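Monovalent Na+/H+ antiporter subunit D (Dietzia sp. DQ12-45-1b, PDB 7D3U) probably serves as an antiporter-like membrane subunit of the Mrp complex, a bacterial sodium/proton pump that exchanges sodium ions for protons. Local coordinates at residues 364-369 with 523-528. Sequence-based numbering, arbitrary orientation.
With LMT (dodecyl-beta-D-maltoside), chain K.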
loop_
_atom_site.group_PDB
_atom_site.type_symbol
_atom_site.label_atom_id
_atom_site.label_comp_id
_atom_site.label_asym_id
_atom_site.label_seq_id
_atom_site.Cartn_x
_atom_site.Cartn_y
_atom_site.Cartn_z
ATOM N N LYS A 364 4.914 29.894 -8.965
ATOM C CA LYS A 364 4.555 31.235 -9.405
ATOM C C LYS A 364 3.225 31.263 -10.142
ATOM O O LYS A 364 2.432 32.190 -9.953
ATOM C CB LYS A 364 5.654 31.804 -10.306
ATOM C CG LYS A 364 5.358 33.194 -10.837
ATOM C CD LYS A 364 6.579 33.806 -11.500
ATOM C CE LYS A 364 6.319 35.249 -11.901
ATOM N NZ LYS A 364 5.245 35.353 -12.925
ATOM N N THR A 365 2.961 30.258 -10.973
ATOM C CA THR A 365 1.732 30.223 -11.752
ATOM C C THR A 365 0.584 29.560 -11.009
ATOM O O THR A 365 -0.581 29.861 -11.292
ATOM C CB THR A 365 1.967 29.494 -13.076
ATOM O OG1 THR A 365 1.770 28.088 -12.888
ATOM C CG2 THR A 365 3.380 29.733 -13.567
ATOM N N GLU A 366 0.877 28.661 -10.073
ATOM C CA GLU A 366 -0.147 27.963 -9.296
ATOM C C GLU A 366 0.209 28.057 -7.820
ATOM O O GLU A 366 0.759 27.113 -7.239
ATOM C CB GLU A 366 -0.285 26.509 -9.738
ATOM C CG GLU A 366 -0.330 26.322 -11.236
ATOM C CD GLU A 366 -1.714 25.976 -11.720
ATOM O OE1 GLU A 366 -2.666 26.152 -10.932
ATOM O OE2 GLU A 366 -1.852 25.524 -12.875
ATOM N N PRO A 367 -0.097 29.185 -7.176
ATOM C CA PRO A 367 0.287 29.339 -5.768
ATOM C C PRO A 367 -0.553 28.513 -4.814
ATOM O O PRO A 367 -0.061 28.149 -3.739
ATOM C CB PRO A 367 0.106 30.842 -5.524
ATOM C CG PRO A 367 -0.945 31.241 -6.494
ATOM C CD PRO A 367 -0.736 30.396 -7.715
ATOM N N LEU A 368 -1.802 28.203 -5.165
ATOM C CA LEU A 368 -2.658 27.435 -4.265
ATOM C C LEU A 368 -2.085 26.045 -4.016
ATOM O O LEU A 368 -1.880 25.640 -2.864
ATOM C CB LEU A 368 -4.068 27.338 -4.844
ATOM C CG LEU A 368 -5.147 28.216 -4.212
ATOM C CD1 LEU A 368 -5.484 27.727 -2.817
ATOM C CD2 LEU A 368 -4.703 29.664 -4.180
ATOM N N VAL A 369 -1.815 25.300 -5.090
ATOM C CA VAL A 369 -1.273 23.956 -4.931
ATOM C C VAL A 369 0.143 24.013 -4.380
ATOM O O VAL A 369 0.566 23.107 -3.658
ATOM C CB VAL A 369 -1.339 23.189 -6.265
ATOM C CG1 VAL A 369 -0.575 23.924 -7.342
ATOM C CG2 VAL A 369 -0.816 21.773 -6.102
ATOM N N GLY A 523 0.703 29.593 -17.423
ATOM C CA GLY A 523 -0.544 30.117 -16.921
ATOM C C GLY A 523 -1.043 29.301 -15.751
ATOM O O GLY A 523 -0.331 28.452 -15.211
ATOM N N ARG A 524 -2.288 29.569 -15.367
ATOM C CA ARG A 524 -2.919 28.899 -14.232
ATOM C C ARG A 524 -3.820 27.793 -14.766
ATOM O O ARG A 524 -4.953 28.045 -15.178
ATOM C CB ARG A 524 -3.700 29.899 -13.391
ATOM C CG ARG A 524 -4.292 29.325 -12.119
ATOM C CD ARG A 524 -4.820 30.433 -11.227
ATOM N NE ARG A 524 -5.128 29.958 -9.882
ATOM C CZ ARG A 524 -6.331 29.554 -9.491
ATOM N NH1 ARG A 524 -7.344 29.566 -10.347
ATOM N NH2 ARG A 524 -6.525 29.140 -8.247
ATOM N N ARG A 525 -3.314 26.561 -14.759
ATOM C CA ARG A 525 -4.089 25.418 -15.227
ATOM C C ARG A 525 -4.955 24.812 -14.131
ATOM O O ARG A 525 -6.117 24.476 -14.377
ATOM C CB ARG A 525 -3.158 24.341 -15.786
ATOM C CG ARG A 525 -2.403 24.740 -17.034
ATOM C CD ARG A 525 -1.830 23.514 -17.713
ATOM N NE ARG A 525 -0.734 23.845 -18.615
ATOM C CZ ARG A 525 -0.040 22.946 -19.304
ATOM N NH1 ARG A 525 -0.325 21.657 -19.193
ATOM N NH2 ARG A 525 0.939 23.339 -20.104
ATOM N N ILE A 526 -4.410 24.666 -12.927
ATOM C CA ILE A 526 -5.111 24.001 -11.834
ATOM C C ILE A 526 -6.077 24.997 -11.205
ATOM O O ILE A 526 -5.663 25.904 -10.479
ATOM C CB ILE A 526 -4.130 23.447 -10.795
ATOM C CG1 ILE A 526 -3.144 22.489 -11.456
ATOM C CG2 ILE A 526 -4.874 22.760 -9.671
ATOM C CD1 ILE A 526 -2.006 22.084 -10.556
ATOM N N GLY A 527 -7.364 24.831 -11.482
ATOM C CA GLY A 527 -8.377 25.685 -10.908
ATOM C C GLY A 527 -8.517 25.472 -9.410
ATOM O O GLY A 527 -7.738 24.772 -8.760
ATOM N N LEU A 528 -9.553 26.101 -8.857
ATOM C CA LEU A 528 -9.775 26.016 -7.418
ATOM C C LEU A 528 -10.297 24.643 -7.017
ATOM O O LEU A 528 -9.972 24.143 -5.934
ATOM C CB LEU A 528 -10.744 27.109 -6.972
ATOM C CG LEU A 528 -11.051 27.163 -5.476
ATOM C CD1 LEU A 528 -9.766 27.242 -4.669
ATOM C CD2 LEU A 528 -11.961 28.335 -5.157
HETATM C C1 LMT K . -4.104 34.026 -6.135
HETATM C C2 LMT K . -4.223 33.351 -4.803
HETATM C C3 LMT K . -2.944 33.055 -4.092
HETATM C C4 LMT K . -3.195 33.234 -2.618
HETATM C C5 LMT K . -2.967 31.955 -1.886
HETATM C C6 LMT K . -3.554 31.992 -0.516
HETATM C C7 LMT K . -3.170 30.761 0.248
HETATM C C8 LMT K . -3.425 31.008 1.695
HETATM C C9 LMT K . -4.022 29.852 2.428
HETATM C C10 LMT K . -2.958 29.294 3.331
HETATM C C11 LMT K . -3.387 27.999 3.942
HETATM C C12 LMT K . -2.353 27.452 4.868
#
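The carboxylate of Glu-366 reaches across to the backbone of 523-528, where OE2 accepts a hydrogen bond from Ile-526 N at 2.7 Å on its syn lone pair, nearly straight at 166°. Arg-525 N gives the same oxygen a second, weak and more bent bond, and Tyr-351 OH a third. A bend in the Glu-366 side chain at chi2 (-107°) brings the carboxylate up to these two successive amides. Beside it, Thr-365 OG1 donates to Gly-523 O over 3.2 Å, approaching from above the carbonyl plane. Replacing Glu-366 by an alanine removes this carboxylate, and the amides of Arg-525 and Ile-526 and the hydroxyl of Tyr-351 would probably be left without their shared acceptor. Arg-524 NE lies 4.7 Å from Glu-366 OE1, not in contact, so any electrostatic help is probably modest; Arg-525 NH1 instead hydrogen-bonds to Arg-350 O. Apolar packing continues next to the carboxylate, with Ile-526 CD1 meeting Val-369 CG1 at 4.0 Å, their side chains crossing at about a right angle. Leu-368 CD2 lies 3.7 Å from C5 of the dodecyl-beta-D-maltoside tail. Glu-366, N-cap of helix 367-380, thus ties a helix start to the loop leading into helix 528-546, a side-chain-to-backbone link between membrane helices far apart in sequence.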